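Local coordinates for putative major capsid protein (Cafeteriavirus-dependent mavirus, PDB 6G44) that probably builds the capsid shell of a virophage, as a major capsid protein with a double jelly-roll fold that assembles as a trimer, at residues C[297-302]-C[319-324]; C[452-457]-C[468-473]; C[336-341]-C[351-356]. All coordinates share one frame; numbering follows the deposited sequence. Where two conformers were deposited one is given.

Contact 1: C[297-302]-C[319-324]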
ATOM      1  N   GLY C 297       0.231 -12.139  33.834  1.00 17.34           N
ATOM      2  CA  GLY C 297       0.599 -13.456  34.321  1.00 17.72           C
ATOM      3  C   GLY C 297       1.542 -14.144  33.388  1.00 17.47           C
ATOM      4  O   GLY C 297       1.573 -13.882  32.173  1.00 15.32           O
ATOM      5  N   ASN C 298       2.352 -15.023  33.957  1.00 17.53           N
ATOM      6  CA  ASN C 298       3.231 -15.838  33.156  1.00 18.44           C
ATOM      7  C   ASN C 298       3.418 -17.193  33.814  1.00 18.30           C
ATOM      8  O   ASN C 298       3.204 -17.345  35.020  1.00 19.32           O
ATOM      9  CB  ASN C 298       4.570 -15.144  32.908  1.00 20.93           C
ATOM     10  CG  ASN C 298       5.384 -14.983  34.159  1.00 24.16           C
ATOM     11  OD1 ASN C 298       6.232 -15.818  34.460  1.00 28.02           O
ATOM     12  ND2 ASN C 298       5.112 -13.929  34.909  1.00 26.62           N
ATOM     13  N   ILE C 299       3.759 -18.180  32.999  1.00 18.35           N
ATOM     14  CA  ILE C 299       4.104 -19.516  33.484  1.00 17.98           C
ATOM     15  C   ILE C 299       4.958 -20.183  32.434  1.00 18.52           C
ATOM     16  O   ILE C 299       4.789 -19.905  31.232  1.00 16.94           O
ATOM     17  CB  ILE C 299       2.850 -20.340  33.826  1.00 19.12           C
ATOM     18  CG1 ILE C 299       3.243 -21.574  34.665  1.00 20.47           C
ATOM     19  CG2 ILE C 299       2.054 -20.715  32.582  1.00 18.44           C
ATOM     20  CD1 ILE C 299       2.075 -22.212  35.352  1.00 22.32           C
ATOM     21  N   SER C 300       5.886 -21.036  32.857  1.00 17.83           N
ATOM     22  CA  SER C 300       6.792 -21.691  31.921  0.50 18.65           C
ATOM     23  C   SER C 300       6.850 -23.194  32.133  1.00 18.89           C
ATOM     24  O   SER C 300       6.414 -23.702  33.164  1.00 19.60           O
ATOM     25  CB  SER C 300       8.190 -21.085  32.033  0.50 19.38           C
ATOM     26  OG  SER C 300       8.774 -21.391  33.288  0.50 21.55           O
ATOM     27  N   SER C 301       7.370 -23.892  31.132  1.00 18.58           N
ATOM     28  CA  SER C 301       7.688 -25.313  31.241  1.00 19.39           C
ATOM     29  C   SER C 301       8.832 -25.653  30.299  1.00 20.00           C
ATOM     30  O   SER C 301       9.157 -24.903  29.355  1.00 17.83           O
ATOM     31  CB  SER C 301       6.479 -26.187  30.941  1.00 20.19           C
ATOM     32  OG  SER C 301       6.140 -26.149  29.553  1.00 21.52           O
ATOM     33  N   MET C 302       9.456 -26.794  30.577  1.00 20.10           N
ATOM     34  CA  MET C 302      10.398 -27.395  29.664  1.00 21.10           C
ATOM     35  C   MET C 302       9.562 -28.188  28.681  1.00 20.42           C
ATOM     36  O   MET C 302       8.893 -29.140  29.062  1.00 20.36           O
ATOM     37  CB  MET C 302      11.376 -28.330  30.416  1.00 21.68           C
ATOM     38  CG  MET C 302      12.409 -29.022  29.521  1.00 24.28           C
ATOM     39  SD  MET C 302      13.486 -27.842  28.692  1.00 26.95           S
ATOM     40  CE  MET C 302      14.649 -28.911  27.857  1.00 30.01           C
ATOM     41  N   HIS C 319       1.984 -28.989  23.157  1.00 15.84           N
ATOM     42  CA  HIS C 319       2.336 -28.546  24.505  1.00 16.37           C
ATOM     43  C   HIS C 319       1.240 -27.664  25.065  1.00 16.40           C
ATOM     44  O   HIS C 319       0.609 -26.912  24.332  1.00 16.10           O
ATOM     45  CB  HIS C 319       3.635 -27.770  24.470  1.00 16.56           C
ATOM     46  CG  HIS C 319       4.777 -28.576  23.962  1.00 18.21           C
ATOM     47  ND1 HIS C 319       5.302 -29.624  24.688  1.00 18.85           N
ATOM     48  CD2 HIS C 319       5.456 -28.535  22.793  1.00 18.63           C
ATOM     49  CE1 HIS C 319       6.282 -30.173  23.991  1.00 19.83           C
ATOM     50  NE2 HIS C 319       6.393 -29.539  22.835  1.00 19.70           N
ATOM     51  N   ILE C 320       0.976 -27.787  26.360  1.00 15.66           N
ATOM     52  CA  ILE C 320      -0.050 -26.983  27.024  1.00 15.77           C
ATOM     53  C   ILE C 320       0.545 -26.235  28.193  1.00 15.89           C
ATOM     54  O   ILE C 320       1.303 -26.797  29.012  1.00 17.02           O
ATOM     55  CB  ILE C 320      -1.238 -27.860  27.502  1.00 16.55           C
ATOM     56  CG1 ILE C 320      -1.825 -28.659  26.327  1.00 17.52           C
ATOM     57  CG2 ILE C 320      -2.299 -27.005  28.192  1.00 17.82           C
ATOM     58  CD1 ILE C 320      -2.835 -29.736  26.688  1.00 19.84           C
ATOM     59  N   LEU C 321       0.179 -24.969  28.311  1.00 15.36           N
ATOM     60  CA  LEU C 321       0.522 -24.176  29.487  1.00 15.24           C
ATOM     61  C   LEU C 321      -0.741 -23.460  29.918  1.00 15.94           C
ATOM     62  O   LEU C 321      -1.525 -22.990  29.082  1.00 15.62           O
ATOM     63  CB  LEU C 321       1.633 -23.170  29.187  1.00 15.57           C
ATOM     64  CG  LEU C 321       3.073 -23.668  29.092  1.00 15.80           C
ATOM     65  CD1 LEU C 321       4.022 -22.600  28.561  1.00 16.88           C
ATOM     66  CD2 LEU C 321       3.531 -24.133  30.476  1.00 16.85           C
ATOM     67  N   THR C 322      -0.937 -23.370  31.237  1.00 15.65           N
ATOM     68  CA  THR C 322      -2.070 -22.677  31.809  1.00 15.98           C
ATOM     69  C   THR C 322      -1.597 -21.732  32.907  1.00 16.33           C
ATOM     70  O   THR C 322      -0.930 -22.166  33.855  1.00 16.14           O
ATOM     71  CB  THR C 322      -3.093 -23.669  32.417  1.00 16.46           C
ATOM     72  OG1 THR C 322      -3.478 -24.648  31.434  1.00 17.08           O
ATOM     73  CG2 THR C 322      -4.327 -22.952  32.897  1.00 17.55           C
ATOM     74  N   THR C 323      -1.968 -20.453  32.811  1.00 15.87           N
ATOM     75  CA  THR C 323      -1.593 -19.496  33.845  1.00 16.38           C
ATOM     76  C   THR C 323      -2.244 -19.881  35.164  1.00 17.57           C
ATOM     77  O   THR C 323      -3.259 -20.559  35.200  1.00 17.69           O
ATOM     78  CB  THR C 323      -2.041 -18.047  33.535  1.00 16.07           C
ATOM     79  OG1 THR C 323      -3.466 -17.960  33.525  1.00 16.57           O
ATOM     80  CG2 THR C 323      -1.460 -17.554  32.201  1.00 17.44           C
ATOM     81  N   HIS C 324      -1.654 -19.404  36.251  1.00 18.79           N
ATOM     82  CA  HIS C 324      -2.366 -19.356  37.512  1.00 20.75           C
ATOM     83  C   HIS C 324      -3.513 -18.358  37.345  1.00 20.38           C
ATOM     84  O   HIS C 324      -3.562 -17.597  36.350  1.00 20.59           O
ATOM     85  CB  HIS C 324      -1.420 -18.928  38.626  1.00 23.60           C
ATOM     86  CG  HIS C 324      -0.278 -19.875  38.835  1.00 25.74           C
ATOM     87  ND1 HIS C 324      -0.466 -21.219  39.080  1.00 30.60           N
ATOM     88  CD2 HIS C 324       1.062 -19.683  38.801  1.00 28.14           C
ATOM     89  CE1 HIS C 324       0.710 -21.811  39.207  1.00 29.28           C
ATOM     90  NE2 HIS C 324       1.654 -20.901  39.044  1.00 29.93           N
TER
HETATM   91  O   HOH W   1       0.449 -17.524  35.976  1.00 26.82           O
HETATM   92  O   HOH W   2       3.875 -27.379  28.862  1.00 27.47           O
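Two edge strands of the second jelly roll face each other across one margin of its sandwich, where Ile299 leans over the end of 319-324 and Leu321 points back toward 297-302. Ile299 carries most of the meeting. With CG1 anti to the backbone N (chi1 -165°), the chain extends across the other segment and sets CD1 3.4 Å from Thr322 O. The same methyl lies over one face of the His324 imidazole as a CH-pi contact, 4.2 Å from CD1 to the ring centroid. It stands 24° off the ring normal and is displaced toward the CE1-NE2 rim, the two side chains crossing at about a right angle. The other branch, CG2, packs on Leu321 CB at 4.2 Å. Leu321 then splits its methyls: CD1 lies against Ile299 O, while CD2 meets the side chain of Ser301, 3.4 Å from OG. In jelly-roll lettering these are strands B and C, the first of BIDG and the first of CHEF, so their backbones belong to different sheets. Their short axes run at 147°, and no direct hydrogen bond crosses between the segments. Ile299 pairs instead with Leu470 of strand 464-482, and Leu321 with Ala454 of strand 448-457. Water spans the gap at two points. One molecule donates to Asn298 O (2.9 Å) and accepts from His324 N (2.8 Å). The second lies 2.7 Å from Ser301 OG and donates to Ile320 O at 2.6 Å, tying a serine hydroxyl to a strand carbonyl. Where 319-324 leaves the regular strand, Thr323 OG1 donates to His324 O and is also hydrogen-bonded to Val452 N of the neighbouring strand.

Contact 2: C[452-457]-C[468-473]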
ATOM      1  N   VAL C 452      -5.772 -18.417  31.542  1.00 15.09           N
ATOM      2  CA  VAL C 452      -5.539 -18.668  30.106  1.00 14.62           C
ATOM      3  C   VAL C 452      -4.783 -19.974  29.925  1.00 14.21           C
ATOM      4  O   VAL C 452      -3.718 -20.143  30.495  1.00 14.66           O
ATOM      5  CB  VAL C 452      -4.741 -17.498  29.490  1.00 15.48           C
ATOM      6  CG1 VAL C 452      -4.343 -17.790  28.045  1.00 15.67           C
ATOM      7  CG2 VAL C 452      -5.575 -16.218  29.571  1.00 15.87           C
ATOM      8  N   GLN C 453      -5.337 -20.867  29.102  1.00 14.44           N
ATOM      9  CA  GLN C 453      -4.671 -22.102  28.674  1.00 15.70           C
ATOM     10  C   GLN C 453      -4.298 -21.928  27.195  1.00 14.69           C
ATOM     11  O   GLN C 453      -5.170 -21.563  26.411  1.00 16.79           O
ATOM     12  CB  GLN C 453      -5.628 -23.279  28.826  1.00 16.68           C
ATOM     13  CG  GLN C 453      -5.092 -24.600  28.292  1.00 17.57           C
ATOM     14  CD  GLN C 453      -6.161 -25.648  28.125  1.00 18.82           C
ATOM     15  OE1 GLN C 453      -6.675 -25.852  27.029  1.00 20.90           O
ATOM     16  NE2 GLN C 453      -6.547 -26.282  29.234  1.00 21.91           N
ATOM     17  N   ALA C 454      -3.044 -22.164  26.846  1.00 14.21           N
ATOM     18  CA  ALA C 454      -2.594 -22.133  25.452  1.00 13.48           C
ATOM     19  C   ALA C 454      -2.036 -23.496  25.091  1.00 14.21           C
ATOM     20  O   ALA C 454      -1.229 -24.034  25.849  1.00 14.50           O
ATOM     21  CB  ALA C 454      -1.509 -21.088  25.252  1.00 14.31           C
ATOM     22  N   THR C 455      -2.446 -24.020  23.941  1.00 12.85           N
ATOM     23  CA  THR C 455      -1.878 -25.222  23.352  1.00 14.24           C
ATOM     24  C   THR C 455      -1.025 -24.773  22.167  1.00 13.38           C
ATOM     25  O   THR C 455      -1.490 -23.963  21.335  1.00 13.24           O
ATOM     26  CB  THR C 455      -2.996 -26.193  22.916  1.00 14.78           C
ATOM     27  OG1 THR C 455      -3.886 -26.445  24.026  1.00 15.48           O
ATOM     28  CG2 THR C 455      -2.419 -27.500  22.434  1.00 15.15           C
ATOM     29  N   PHE C 456       0.188 -25.286  22.066  1.00 13.03           N
ATOM     30  CA  PHE C 456       1.147 -24.744  21.112  1.00 12.59           C
ATOM     31  C   PHE C 456       2.166 -25.751  20.664  1.00 13.39           C
ATOM     32  O   PHE C 456       2.428 -26.757  21.339  1.00 13.87           O
ATOM     33  CB  PHE C 456       1.845 -23.507  21.697  1.00 12.77           C
ATOM     34  CG  PHE C 456       2.581 -23.779  22.987  1.00 13.19           C
ATOM     35  CD1 PHE C 456       1.910 -23.696  24.205  1.00 13.37           C
ATOM     36  CD2 PHE C 456       3.919 -24.128  22.981  1.00 13.16           C
ATOM     37  CE1 PHE C 456       2.599 -23.944  25.397  1.00 14.04           C
ATOM     38  CE2 PHE C 456       4.611 -24.364  24.164  1.00 14.05           C
ATOM     39  CZ  PHE C 456       3.926 -24.293  25.363  1.00 13.90           C
ATOM     40  N   VAL C 457       2.757 -25.452  19.518  1.00 12.46           N
ATOM     41  CA  VAL C 457       3.834 -26.262  18.947  1.00 12.92           C
ATOM     42  C   VAL C 457       5.144 -25.465  18.910  1.00 13.69           C
ATOM     43  O   VAL C 457       5.153 -24.232  18.743  1.00 14.11           O
ATOM     44  CB  VAL C 457       3.484 -26.779  17.532  1.00 13.06           C
ATOM     45  CG1 VAL C 457       2.297 -27.725  17.573  1.00 14.00           C
ATOM     46  CG2 VAL C 457       3.216 -25.636  16.549  1.00 13.88           C
ATOM     47  N   TYR C 468       9.773 -22.709  27.375  1.00 16.33           N
ATOM     48  CA  TYR C 468       8.822 -21.741  26.789  1.00 16.32           C
ATOM     49  C   TYR C 468       7.994 -21.109  27.887  1.00 16.55           C
ATOM     50  O   TYR C 468       7.639 -21.769  28.877  1.00 16.14           O
ATOM     51  CB  TYR C 468       7.894 -22.391  25.722  1.00 16.70           C
ATOM     52  CG  TYR C 468       8.653 -22.588  24.428  1.00 16.79           C
ATOM     53  CD1 TYR C 468       9.545 -23.637  24.290  1.00 16.18           C
ATOM     54  CD2 TYR C 468       8.555 -21.669  23.378  1.00 16.81           C
ATOM     55  CE1 TYR C 468      10.309 -23.789  23.146  1.00 16.19           C
ATOM     56  CE2 TYR C 468       9.305 -21.816  22.224  1.00 17.82           C
ATOM     57  CZ  TYR C 468      10.185 -22.874  22.122  1.00 16.67           C
ATOM     58  OH  TYR C 468      10.920 -22.972  20.994  1.00 18.12           O
ATOM     59  N   LYS C 469       7.692 -19.824  27.705  1.00 15.50           N
ATOM     60  CA  LYS C 469       6.948 -19.042  28.679  1.00 15.94           C
ATOM     61  C   LYS C 469       5.666 -18.491  28.055  1.00 15.14           C
ATOM     62  O   LYS C 469       5.716 -17.721  27.097  1.00 14.30           O
ATOM     63  CB  LYS C 469       7.802 -17.907  29.209  1.00 17.70           C
ATOM     64  CG  LYS C 469       7.131 -17.047  30.256  1.00 20.44           C
ATOM     65  CD  LYS C 469       7.986 -15.849  30.646  1.00 23.26           C
ATOM     66  CE  LYS C 469       9.116 -16.238  31.571  1.00 28.01           C
ATOM     67  NZ  LYS C 469       9.788 -15.039  32.138  1.00 30.86           N
ATOM     68  N   LEU C 470       4.536 -18.872  28.622  1.00 14.06           N
ATOM     69  CA  LEU C 470       3.223 -18.279  28.298  1.00 13.85           C
ATOM     70  C   LEU C 470       3.124 -16.952  29.037  1.00 14.54           C
ATOM     71  O   LEU C 470       3.321 -16.901  30.253  1.00 15.32           O
ATOM     72  CB  LEU C 470       2.083 -19.217  28.712  1.00 14.22           C
ATOM     73  CG  LEU C 470       0.669 -18.643  28.741  1.00 13.99           C
ATOM     74  CD1 LEU C 470       0.232 -18.077  27.384  1.00 13.54           C
ATOM     75  CD2 LEU C 470      -0.355 -19.644  29.227  1.00 14.48           C
ATOM     76  N   GLU C 471       2.842 -15.866  28.319  1.00 14.31           N
ATOM     77  CA  GLU C 471       2.662 -14.551  28.908  1.00 14.60           C
ATOM     78  C   GLU C 471       1.316 -14.008  28.468  1.00 14.03           C
ATOM     79  O   GLU C 471       0.936 -14.143  27.287  1.00 13.90           O
ATOM     80  CB  GLU C 471       3.748 -13.589  28.459  1.00 16.49           C
ATOM     81  CG  GLU C 471       5.148 -13.920  28.975  1.00 18.51           C
ATOM     82  CD  GLU C 471       6.181 -12.903  28.506  1.00 20.76           C
ATOM     83  OE1 GLU C 471       6.393 -12.847  27.275  1.00 22.05           O
ATOM     84  OE2 GLU C 471       6.770 -12.159  29.348  1.00 24.90           O
ATOM     85  N   VAL C 472       0.595 -13.409  29.410  1.00 12.81           N
ATOM     86  CA  VAL C 472      -0.680 -12.741  29.159  1.00 12.72           C
ATOM     87  C   VAL C 472      -0.492 -11.294  29.565  1.00 13.45           C
ATOM     88  O   VAL C 472      -0.177 -11.003  30.725  1.00 13.93           O
ATOM     89  CB  VAL C 472      -1.855 -13.385  29.917  1.00 13.02           C
ATOM     90  CG1 VAL C 472      -3.163 -12.660  29.606  1.00 13.40           C
ATOM     91  CG2 VAL C 472      -1.913 -14.861  29.558  1.00 13.64           C
ATOM     92  N   PHE C 473      -0.642 -10.395  28.593  1.00 12.98           N
ATOM     93  CA  PHE C 473      -0.522  -8.967  28.839  1.00 13.30           C
ATOM     94  C   PHE C 473      -1.881  -8.320  28.820  1.00 13.20           C
ATOM     95  O   PHE C 473      -2.767  -8.770  28.097  1.00 12.99           O
ATOM     96  CB  PHE C 473       0.313  -8.295  27.762  1.00 13.80           C
ATOM     97  CG  PHE C 473       1.721  -8.778  27.706  1.00 14.37           C
ATOM     98  CD1 PHE C 473       2.058  -9.857  26.907  1.00 15.50           C
ATOM     99  CD2 PHE C 473       2.715  -8.164  28.454  1.00 15.97           C
ATOM    100  CE1 PHE C 473       3.366 -10.316  26.829  1.00 16.34           C
ATOM    101  CE2 PHE C 473       4.033  -8.649  28.399  1.00 16.58           C
ATOM    102  CZ  PHE C 473       4.344  -9.714  27.579  1.00 17.03           C
TER
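Leu470 and Ala454 meet in the middle of this interface, the CD1 methyl of Leu470 resting 4.1 Å from Ala454 CB. The leucine has CG anti to the backbone N (chi1 167°), which carries its forked end toward the alanine. Its second methyl, CD2, reaches along to the backbone and lies 3.6 Å from Val452 O. On one flank Val472 turns CG2 into the isopropyl group of Val452, with 3.9 Å from Val472 CG2 to Val452 CB and the same to Val452 CG2. On the other flank the Phe456 ring meets the base of Tyr468, its CE2 atom 4.1 Å from Tyr468 CB. Phe456 gets there because its CG sits between the backbone N and the carbonyl carbon (chi1 59°), which drops the ring across the gap. Every second residue on each strand takes part, and all six are buried. These are the last two lettered strands of the jelly roll, consecutive along the chain but in opposite sheets. No hydrogen bond joins them; the axes pass 8.8 Å apart at closest approach, at an angle of 137°, leaving side-chain packing to fill the space between the sheets. A second shell steadies the pieces: Phe456 also touches Leu321, Val339 and Ala354, while Leu470 packs on Val337 and Val339. The polar end of Tyr468 is held outside this pair, OH bonding to Glu460 OE2 and weakly to Gln341 NE2. Within its sheet, strand 448-457 lies between 319-328 and 355-363; opposite, strand 464-482 runs between 286-305 and 334-341, so the contact occupies the interior of the sandwich.

Contact 3: C[336-341]-C[351-356]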
ATOM      1  N   ALA C 336      -3.292  -9.648  25.335  1.00 12.37           N
ATOM      2  CA  ALA C 336      -2.408 -10.256  24.324  1.00 12.95           C
ATOM      3  C   ALA C 336      -1.796 -11.517  24.923  1.00 12.89           C
ATOM      4  O   ALA C 336      -1.276 -11.480  26.058  1.00 14.42           O
ATOM      5  CB  ALA C 336      -1.324  -9.298  23.863  1.00 13.36           C
ATOM      6  N   VAL C 337      -1.828 -12.599  24.169  1.00 13.08           N
ATOM      7  CA  VAL C 337      -1.281 -13.889  24.591  1.00 13.08           C
ATOM      8  C   VAL C 337      -0.147 -14.256  23.655  1.00 13.18           C
ATOM      9  O   VAL C 337      -0.308 -14.219  22.423  1.00 12.94           O
ATOM     10  CB  VAL C 337      -2.363 -14.984  24.535  1.00 13.35           C
ATOM     11  CG1 VAL C 337      -1.798 -16.321  25.015  1.00 13.65           C
ATOM     12  CG2 VAL C 337      -3.564 -14.585  25.357  1.00 13.75           C
ATOM     13  N   MET C 338       0.995 -14.640  24.221  1.00 13.09           N
ATOM     14  CA  MET C 338       2.105 -15.116  23.420  1.00 15.37           C
ATOM     15  C   MET C 338       2.884 -16.134  24.226  1.00 14.53           C
ATOM     16  O   MET C 338       2.910 -16.044  25.454  1.00 15.95           O
ATOM     17  CB  MET C 338       2.973 -13.948  22.923  1.00 20.18           C
ATOM     18  CG  MET C 338       4.000 -13.335  23.820  1.00 24.06           C
ATOM     19  SD  MET C 338       5.034 -12.133  22.888  1.00 28.50           S
ATOM     20  CE  MET C 338       3.979 -10.722  22.940  1.00 27.75           C
ATOM     21  N   VAL C 339       3.508 -17.076  23.540  1.00 12.78           N
ATOM     22  CA  VAL C 339       4.352 -18.094  24.158  1.00 13.43           C
ATOM     23  C   VAL C 339       5.747 -17.933  23.580  1.00 14.12           C
ATOM     24  O   VAL C 339       5.946 -18.186  22.397  1.00 14.10           O
ATOM     25  CB  VAL C 339       3.783 -19.490  23.896  1.00 13.37           C
ATOM     26  CG1 VAL C 339       4.705 -20.558  24.507  1.00 14.40           C
ATOM     27  CG2 VAL C 339       2.374 -19.630  24.449  1.00 14.03           C
ATOM     28  N   SER C 340       6.720 -17.505  24.398  1.00 14.47           N
ATOM     29  CA  SER C 340       8.051 -17.112  23.932  0.50 14.84           C
ATOM     30  C   SER C 340       9.088 -18.173  24.273  1.00 15.74           C
ATOM     31  O   SER C 340       9.041 -18.748  25.369  1.00 16.38           O
ATOM     32  CB  SER C 340       8.484 -15.768  24.554  0.50 15.09           C
ATOM     33  OG  SER C 340       7.761 -14.669  24.011  0.50 15.02           O
ATOM     34  N   GLN C 341      10.027 -18.407  23.356  1.00 15.55           N
ATOM     35  CA  GLN C 341      11.203 -19.229  23.657  1.00 16.59           C
ATOM     36  C   GLN C 341      12.008 -18.434  24.677  1.00 17.21           C
ATOM     37  O   GLN C 341      12.375 -17.282  24.433  1.00 18.24           O
ATOM     38  CB  GLN C 341      11.993 -19.456  22.373  1.00 16.83           C
ATOM     39  CG  GLN C 341      13.241 -20.310  22.535  1.00 17.47           C
ATOM     40  CD  GLN C 341      14.002 -20.357  21.242  1.00 18.62           C
ATOM     41  OE1 GLN C 341      14.612 -19.364  20.839  1.00 18.45           O
ATOM     42  NE2 GLN C 341      13.903 -21.485  20.540  1.00 21.61           N
ATOM     43  N   ASP C 351      13.624 -13.419  16.792  1.00 12.21           N
ATOM     44  CA  ASP C 351      12.990 -13.936  18.018  1.00 12.89           C
ATOM     45  C   ASP C 351      12.033 -15.082  17.687  1.00 13.08           C
ATOM     46  O   ASP C 351      11.374 -15.082  16.651  1.00 13.51           O
ATOM     47  CB  ASP C 351      12.250 -12.825  18.781  1.00 14.42           C
ATOM     48  CG  ASP C 351      13.171 -11.946  19.614  1.00 17.52           C
ATOM     49  OD1 ASP C 351      14.300 -12.344  19.925  1.00 21.15           O
ATOM     50  OD2 ASP C 351      12.680 -10.887  20.061  1.00 22.02           O
ATOM     51  N   GLN C 352      11.966 -16.063  18.578  1.00 12.90           N
ATOM     52  CA  GLN C 352      11.125 -17.231  18.398  1.00 13.10           C
ATOM     53  C   GLN C 352       9.965 -17.257  19.386  1.00 13.32           C
ATOM     54  O   GLN C 352      10.157 -17.173  20.611  1.00 13.20           O
ATOM     55  CB  GLN C 352      11.960 -18.484  18.599  1.00 14.03           C
ATOM     56  CG  GLN C 352      11.202 -19.777  18.375  1.00 14.96           C
ATOM     57  CD  GLN C 352      10.977 -20.025  16.904  1.00 15.64           C
ATOM     58  OE1 GLN C 352      11.913 -20.408  16.191  1.00 17.35           O
ATOM     59  NE2 GLN C 352       9.771 -19.770  16.430  1.00 16.72           N
ATOM     60  N   LEU C 353       8.766 -17.387  18.842  1.00 12.43           N
ATOM     61  CA  LEU C 353       7.562 -17.652  19.590  1.00 12.92           C
ATOM     62  C   LEU C 353       7.071 -19.026  19.167  1.00 12.62           C
ATOM     63  O   LEU C 353       7.491 -19.564  18.138  1.00 15.22           O
ATOM     64  CB  LEU C 353       6.479 -16.618  19.295  1.00 12.92           C
ATOM     65  CG  LEU C 353       6.880 -15.148  19.411  1.00 14.17           C
ATOM     66  CD1 LEU C 353       5.740 -14.239  18.953  1.00 14.35           C
ATOM     67  CD2 LEU C 353       7.283 -14.769  20.837  1.00 15.66           C
ATOM     68  N   ALA C 354       6.248 -19.623  20.013  1.00 12.36           N
ATOM     69  CA  ALA C 354       5.574 -20.859  19.658  1.00 12.27           C
ATOM     70  C   ALA C 354       4.382 -20.585  18.731  1.00 11.77           C
ATOM     71  O   ALA C 354       3.842 -19.464  18.716  1.00 11.95           O
ATOM     72  CB  ALA C 354       5.108 -21.602  20.915  1.00 12.31           C
ATOM     73  N   GLY C 355       3.960 -21.622  18.000  1.00 11.38           N
ATOM     74  CA  GLY C 355       2.729 -21.543  17.189  1.00 11.62           C
ATOM     75  C   GLY C 355       1.562 -21.954  18.065  1.00 11.91           C
ATOM     76  O   GLY C 355       1.484 -23.126  18.464  1.00 12.39           O
ATOM     77  N   ILE C 356       0.658 -21.032  18.375  1.00 11.56           N
ATOM     78  CA  ILE C 356      -0.477 -21.353  19.233  1.00 11.78           C
ATOM     79  C   ILE C 356      -1.582 -21.955  18.354  1.00 12.13           C
ATOM     80  O   ILE C 356      -2.043 -21.326  17.406  1.00 12.16           O
ATOM     81  CB  ILE C 356      -0.990 -20.130  20.010  1.00 12.18           C
ATOM     82  CG1 ILE C 356       0.128 -19.583  20.908  1.00 12.54           C
ATOM     83  CG2 ILE C 356      -2.249 -20.489  20.816  1.00 12.64           C
ATOM     84  CD1 ILE C 356      -0.201 -18.295  21.602  1.00 12.77           C
TER
HETATM   85  O   HOH W   3       3.063 -17.605  20.768  1.00 12.25           O
HETATM   86  O   HOH W   4      14.252 -16.441  20.462  1.00 19.39           O
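Val339 spreads its two methyls over the 351-356 segment, CG1 against Ala354 CB at 3.8 Å and CG2 against Ile356 CD1 at 4.1 Å. Ile356 places CD1 there because its CG1 lies beside the backbone N (chi1 -60°), and the same methyl reaches the Val337 side chain. From the other face of the strand, Met338 adds SD, 4.0 Å from Leu353 CD2; helix 123-130 packs behind this pair. Strand D (334-341) of the second jelly roll ends here and strand E (355-363) begins; D belongs to the BIDG sheet, E to CHEF. At this end of the sandwich a single antiparallel bridge joins the two segments, with Ser340 and Leu353 as its non-hydrogen-bonded pair. Ala354 N donates to Val339 O at 2.8 Å, nearly straight at 169°. The flanking bond runs the opposite way, from Gln341 N to Gln352 O (3.0 Å). Farther out, the extended Gln341 side chain lies across CB and CG of Gln352, the amide planes 79° apart. A water donates to Gln341 OE1 and accepts from Gln352 N, each at 3.0 Å. Gln352 bends back so that NE2 donates to the O of the next residue, Leu353, at 2.9 Å, while OE1 takes a bond from Asn152 ND2; Gln341 NE2 bonds to Glu460 OE2.

Overall arrangement
All three contacts join BIDG to CHEF within one jelly roll, pairing B with C, D with E and the last two strands with each other. Contact 2 is the buried core, held by apolar side chains without hydrogen bonds between its segments; contact 1, about 6 Å away between centres, is the partly buried margin where waters and a histidine ring enter. The two share sheets: 286-305 pairs with 464-482, and 319-328 with 448-457. Contact 3 is buried too, its centre about 7 Å from that of contact 2, and alone has direct backbone hydrogen bonds between its segments. It continues the same sheets, 334-341 beside 464-482 and 355-363 beside 448-457. Contacts 1 and 3 do not touch; contact 2 lies between.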